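Local structure of methylenetetrahydrofolate--tRNA-(uracil-5-)-methyltransferase TrmFO (Thermus thermophilus, 3G5S) at residues 158-163 / 301-306; 221-226 / 276-281. The protein probably catalyses the folate- and FAD-dependent methylation of uridine 54 in tRNA, giving 5-methyluridine. All blocks are in the same frame, centred on the assembly; numbering follows the deposited sequence.

Contact 1. Residues 158-163 / 301-306; sequences DAASPI and IVRYGV. With GSH (glutathione), chain C.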
# COMPACT_ATOMS: atom_id res chain seq x y z
N ASP A 158 4.68 -7.37 7.37
CA ASP A 158 3.42 -7.46 6.60
C ASP A 158 2.83 -8.86 6.32
O ASP A 158 1.66 -9.11 6.62
CB ASP A 158 3.47 -6.61 5.33
CG ASP A 158 4.76 -6.77 4.55
OD1 ASP A 158 5.42 -7.82 4.69
OD2 ASP A 158 5.09 -5.83 3.80
N ALA A 159 3.62 -9.76 5.73
CA ALA A 159 3.15 -11.12 5.49
C ALA A 159 1.84 -11.16 4.69
O ALA A 159 0.88 -11.81 5.08
CB ALA A 159 3.00 -11.88 6.80
N ALA A 160 1.82 -10.45 3.58
CA ALA A 160 0.67 -10.38 2.71
C ALA A 160 0.58 -11.58 1.80
O ALA A 160 1.58 -12.07 1.29
CB ALA A 160 0.72 -9.11 1.90
N SER A 161 -0.65 -12.05 1.59
CA SER A 161 -0.90 -13.05 0.57
C SER A 161 -1.38 -12.35 -0.70
O SER A 161 -1.74 -11.18 -0.69
CB SER A 161 -1.93 -14.05 1.06
OG SER A 161 -3.19 -13.43 1.14
N PRO A 162 -1.36 -13.07 -1.82
CA PRO A 162 -1.83 -12.46 -3.07
C PRO A 162 -3.32 -12.16 -3.03
O PRO A 162 -4.09 -12.88 -2.39
CB PRO A 162 -1.56 -13.54 -4.12
CG PRO A 162 -0.59 -14.47 -3.48
CD PRO A 162 -0.88 -14.45 -2.03
N ILE A 163 -3.71 -11.10 -3.75
CA ILE A 163 -5.11 -10.69 -3.88
C ILE A 163 -5.48 -10.72 -5.35
O ILE A 163 -4.73 -10.22 -6.20
CB ILE A 163 -5.31 -9.26 -3.35
CG1 ILE A 163 -4.85 -9.18 -1.89
CG2 ILE A 163 -6.76 -8.83 -3.49
CD1 ILE A 163 -5.02 -7.81 -1.27
N ILE A 301 -4.16 -11.03 -10.70
CA ILE A 301 -3.59 -10.70 -9.40
C ILE A 301 -3.38 -9.20 -9.34
O ILE A 301 -2.63 -8.65 -10.15
CB ILE A 301 -2.26 -11.43 -9.17
CG1 ILE A 301 -2.49 -12.94 -9.13
CG2 ILE A 301 -1.60 -10.94 -7.89
CD1 ILE A 301 -1.41 -13.74 -9.81
N VAL A 302 -4.04 -8.54 -8.40
CA VAL A 302 -3.94 -7.10 -8.27
C VAL A 302 -2.96 -6.66 -7.18
O VAL A 302 -2.51 -5.52 -7.20
CB VAL A 302 -5.32 -6.43 -8.06
CG1 VAL A 302 -6.20 -6.63 -9.28
CG2 VAL A 302 -6.00 -6.97 -6.81
N ARG A 303 -2.63 -7.55 -6.25
CA ARG A 303 -1.64 -7.22 -5.23
C ARG A 303 -0.89 -8.51 -4.90
O ARG A 303 -1.50 -9.48 -4.47
CB ARG A 303 -2.32 -6.65 -3.98
CG ARG A 303 -1.36 -6.08 -2.95
CD ARG A 303 -0.79 -7.13 -1.97
NE ARG A 303 -0.28 -6.43 -0.80
CZ ARG A 303 0.98 -6.08 -0.59
NH1 ARG A 303 1.95 -6.44 -1.43
NH2 ARG A 303 1.29 -5.38 0.50
N TYR A 304 0.41 -8.53 -5.15
CA TYR A 304 1.21 -9.73 -4.92
C TYR A 304 1.59 -9.89 -3.45
O TYR A 304 1.71 -8.91 -2.71
CB TYR A 304 2.45 -9.73 -5.81
CG TYR A 304 2.14 -10.09 -7.24
CD1 TYR A 304 2.09 -11.43 -7.62
CD2 TYR A 304 1.88 -9.12 -8.20
CE1 TYR A 304 1.80 -11.79 -8.91
CE2 TYR A 304 1.59 -9.48 -9.51
CZ TYR A 304 1.55 -10.82 -9.85
OH TYR A 304 1.27 -11.20 -11.14
N GLY A 305 1.79 -11.13 -3.01
CA GLY A 305 2.20 -11.38 -1.64
C GLY A 305 3.63 -10.96 -1.38
O GLY A 305 4.47 -10.98 -2.28
N VAL A 306 3.89 -10.55 -0.14
CA VAL A 306 5.23 -10.15 0.28
C VAL A 306 5.43 -10.48 1.75
O VAL A 306 4.46 -10.60 2.51
CB VAL A 306 5.49 -8.64 0.09
CG1 VAL A 306 5.41 -8.27 -1.38
CG2 VAL A 306 4.52 -7.82 0.93
N1 GSH C . 1.00 -8.25 9.44
CA1 GSH C . -0.06 -8.15 10.42
C1 GSH C . 0.39 -8.53 11.82
O11 GSH C . 1.74 -8.78 12.04
O12 GSH C . -0.34 -8.32 12.74
CB1 GSH C . -1.35 -8.86 10.00
CG1 GSH C . -1.45 -10.36 10.27
CD1 GSH C . -0.58 -11.30 9.44
OE1 GSH C . 0.31 -10.91 8.75
N2 GSH C . -0.89 -12.70 9.50
CA2 GSH C . -0.20 -13.64 8.67
C2 GSH C . -1.06 -14.14 7.52
O2 GSH C . -1.82 -15.03 7.68
CB2 GSH C . 0.28 -14.76 9.58
SG2 GSH C . 1.39 -15.98 8.84
N3 GSH C . -0.60 -13.82 6.18
CA3 GSH C . -1.27 -14.42 5.04
C3 GSH C . -2.63 -13.81 4.73
O31 GSH C . -3.53 -14.45 4.29
O32 GSH C . -2.85 -12.54 5.23
O HOH W 1 3.74 -4.28 1.93
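Residues 158-163 and 301-306 run antiparallel, their end-to-end directions 169° apart, and are joined by backbone hydrogen bonds. Ile163 N donates to Arg303 O over 2.8 Å. Ile163 O accepts from Val302 N at 2.9 Å and more weakly from Arg303 N. Val302 and Arg303 thus both face Ile163, which makes a classic beta bulge. Further along, Ala160 and Val306 make only a loose pair; the bond from Val306 N to Ala160 O is weak.

The Ile163 side chain lies against both bulge residues. Its CG2 meets Val302 CG2 at 3.9 Å, and CD1 reaches Arg303 CB. Strand 163-165 is next to last in an antiparallel sheet, with 301-303 at the edge. Strand 271-274 flanks 163-165 on the other side, and Ile163 packs on its Met271 and Ser273.

Arg303 leaves the backbone extended, CG anti to N (chi1 -171°), then bends at chi2 (-86°). This bend lays the guanidinium forward alongside 304-306. NH1 bonds to Tyr304 O at 2.8 Å, tilted from the guanidinium plane. The methyl of Ala160 sits over one guanidinium face, toward the rim. Water 1 lies at the edge, in plane. In the conformer of Asp158 described here, one of two, it links Arg303 NH2 to Asp158 OD2. NH2 also bonds to Pro392 O. The carboxylate and guanidinium are not in direct contact.

In the same conformer, Val306 CG2 touches Asp158 OD2 at 3.5 Å, and the two side chains cross at about a right angle. Asp158 OD1 there takes Ala159 N and His308 N, so this carboxylate oxygen is gripped twice. The carbonyls of Asp158 and Ala159 hold glutathione. Asp158 O accepts from GSH N1 at 3.0 Å, and Ala159 O from GSH N3 at 2.7 Å.

Contact 2. Residues 221-226 / 276-281; sequences EACVPV and GFQTGL. With GSH (glutathione), chain C.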
# COMPACT_ATOMS: atom_id res chain seq x y z
N GLU A 221 8.84 -14.99 13.34
CA GLU A 221 9.12 -16.42 13.48
C GLU A 221 8.03 -17.52 13.50
O GLU A 221 8.32 -18.64 13.07
CB GLU A 221 10.26 -16.66 14.48
CG GLU A 221 11.65 -16.64 13.80
CD GLU A 221 12.11 -15.25 13.37
OE1 GLU A 221 11.95 -14.29 14.15
OE2 GLU A 221 12.65 -15.12 12.24
N ALA A 222 6.80 -17.26 13.93
CA ALA A 222 5.76 -18.29 13.78
C ALA A 222 4.95 -18.13 12.48
O ALA A 222 4.13 -18.98 12.13
CB ALA A 222 4.83 -18.35 14.99
N CYS A 223 5.20 -17.04 11.77
CA CYS A 223 4.60 -16.80 10.47
C CYS A 223 5.54 -17.31 9.38
O CYS A 223 6.57 -16.70 9.11
CB CYS A 223 4.34 -15.31 10.28
SG CYS A 223 3.67 -14.86 8.67
N VAL A 224 5.19 -18.44 8.78
CA VAL A 224 6.08 -19.11 7.83
C VAL A 224 5.53 -18.98 6.41
O VAL A 224 4.36 -19.27 6.18
CB VAL A 224 6.23 -20.60 8.18
CG1 VAL A 224 7.23 -21.28 7.25
CG2 VAL A 224 6.66 -20.77 9.63
N PRO A 225 6.37 -18.54 5.46
CA PRO A 225 5.92 -18.41 4.07
C PRO A 225 5.41 -19.75 3.54
O PRO A 225 5.97 -20.79 3.91
CB PRO A 225 7.19 -18.00 3.33
CG PRO A 225 8.10 -17.44 4.38
CD PRO A 225 7.78 -18.18 5.63
N VAL A 226 4.38 -19.75 2.70
CA VAL A 226 3.81 -21.01 2.22
C VAL A 226 4.81 -21.86 1.48
O VAL A 226 4.76 -23.09 1.55
CB VAL A 226 2.56 -20.82 1.33
CG1 VAL A 226 1.38 -20.40 2.16
CG2 VAL A 226 2.83 -19.82 0.21
N GLY A 276 -4.01 -17.36 4.22
CA GLY A 276 -2.89 -18.14 4.70
C GLY A 276 -1.79 -18.36 3.68
O GLY A 276 -0.96 -19.25 3.84
N PHE A 277 -1.77 -17.53 2.63
CA PHE A 277 -0.78 -17.65 1.56
C PHE A 277 0.28 -16.56 1.58
O PHE A 277 0.77 -16.12 0.55
CB PHE A 277 -1.46 -17.80 0.19
CG PHE A 277 -1.77 -19.22 -0.14
CD1 PHE A 277 -2.84 -19.88 0.46
CD2 PHE A 277 -0.96 -19.94 -1.00
CE1 PHE A 277 -3.10 -21.22 0.18
CE2 PHE A 277 -1.21 -21.27 -1.27
CZ PHE A 277 -2.28 -21.91 -0.69
N GLN A 278 0.65 -16.13 2.78
CA GLN A 278 1.80 -15.26 2.94
C GLN A 278 2.98 -15.87 2.20
O GLN A 278 3.21 -17.08 2.26
CB GLN A 278 2.13 -15.05 4.42
CG GLN A 278 2.57 -16.31 5.16
CD GLN A 278 1.42 -17.20 5.62
OE1 GLN A 278 0.25 -16.82 5.53
NE2 GLN A 278 1.75 -18.38 6.13
N THR A 279 3.73 -15.04 1.49
CA THR A 279 4.76 -15.56 0.61
C THR A 279 5.82 -14.53 0.29
O THR A 279 5.55 -13.32 0.29
CB THR A 279 4.14 -16.06 -0.72
OG1 THR A 279 5.16 -16.60 -1.55
CG2 THR A 279 3.46 -14.91 -1.46
N GLY A 280 7.03 -15.01 0.02
CA GLY A 280 8.12 -14.18 -0.45
C GLY A 280 8.54 -14.53 -1.86
O GLY A 280 9.61 -14.12 -2.31
N LEU A 281 7.70 -15.29 -2.56
CA LEU A 281 8.01 -15.69 -3.93
C LEU A 281 8.09 -14.49 -4.86
O LEU A 281 7.42 -13.48 -4.66
CB LEU A 281 6.95 -16.65 -4.45
CG LEU A 281 6.97 -18.06 -3.85
CD1 LEU A 281 5.82 -18.88 -4.40
CD2 LEU A 281 8.30 -18.76 -4.12
N1 GSH C . 1.00 -8.25 9.44
CA1 GSH C . -0.06 -8.15 10.42
C1 GSH C . 0.39 -8.53 11.82
O11 GSH C . 1.74 -8.78 12.04
O12 GSH C . -0.34 -8.32 12.74
CB1 GSH C . -1.35 -8.86 10.00
CG1 GSH C . -1.45 -10.36 10.27
CD1 GSH C . -0.58 -11.30 9.44
OE1 GSH C . 0.31 -10.91 8.75
N2 GSH C . -0.89 -12.70 9.50
CA2 GSH C . -0.20 -13.64 8.67
C2 GSH C . -1.06 -14.14 7.52
O2 GSH C . -1.82 -15.03 7.68
CB2 GSH C . 0.28 -14.76 9.58
SG2 GSH C . 1.39 -15.98 8.84
N3 GSH C . -0.60 -13.82 6.18
CA3 GSH C . -1.27 -14.42 5.04
C3 GSH C . -2.63 -13.81 4.73
O31 GSH C . -3.53 -14.45 4.29
O32 GSH C . -2.85 -12.54 5.23
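Val226 CG1 lies over one face of the Phe277 ring, 4.3 Å from its centroid and toward the rim, in a CH-pi contact. Phe199 of helix 193-205 also packs against Phe277. The other flat group is the Gln278 amide. The glutathione sulfur SG2 stands over one amide face, 3.4 Å from Gln278 CD. At the edge, NE2 gives an almost straight, in-plane bond to Val224 O at 2.8 Å. The donor is tilted from the plane of that carbonyl. Gln278 bends at chi2 (-81°), which turns the amide toward Val224.

Val226 N donates to Gln278 O at 2.9 Å. Pro225 is the N-cap residue of helix 226-231, so this bond ties the helix start to the loop 276-281. Thr279 OG1 accepts from Leu281 N in an ST turn and also bonds to Glu227.

Cys223 turns its sulfur away from its own backbone N (chi1 177°), which brings SG to 2.5 Å from GSH SG2. That separation is longer than a disulfide bond but too short for ordinary packing. The state of the sulfurs is therefore doubtful, though consistent with a mixed disulfide between Cys223 and glutathione, partly formed or partly broken in the crystal.

How the contacts relate
The two contacts have centres about 11 Å apart and touch directly, and contact 2 is nested within the chain loop that contact 1 closes. Ser161 CB packs on Phe277 C at 3.4 Å, and Ala159 CB on Cys223 SG at 3.6 Å. Both contacts line the glutathione pocket. Contact 1 offers backbone carbonyls to two of the ligand's nitrogens, while contact 2 brings the cysteine to its sulfur. Gly276 N closes the far end by donating to GSH O31 at 3.0 Å. Tyr157 and Tyr312 add further hydrogen bonds to the ligand. The FAD lies farther off, about 14 Å from Gly280 of contact 2 between nearest atoms.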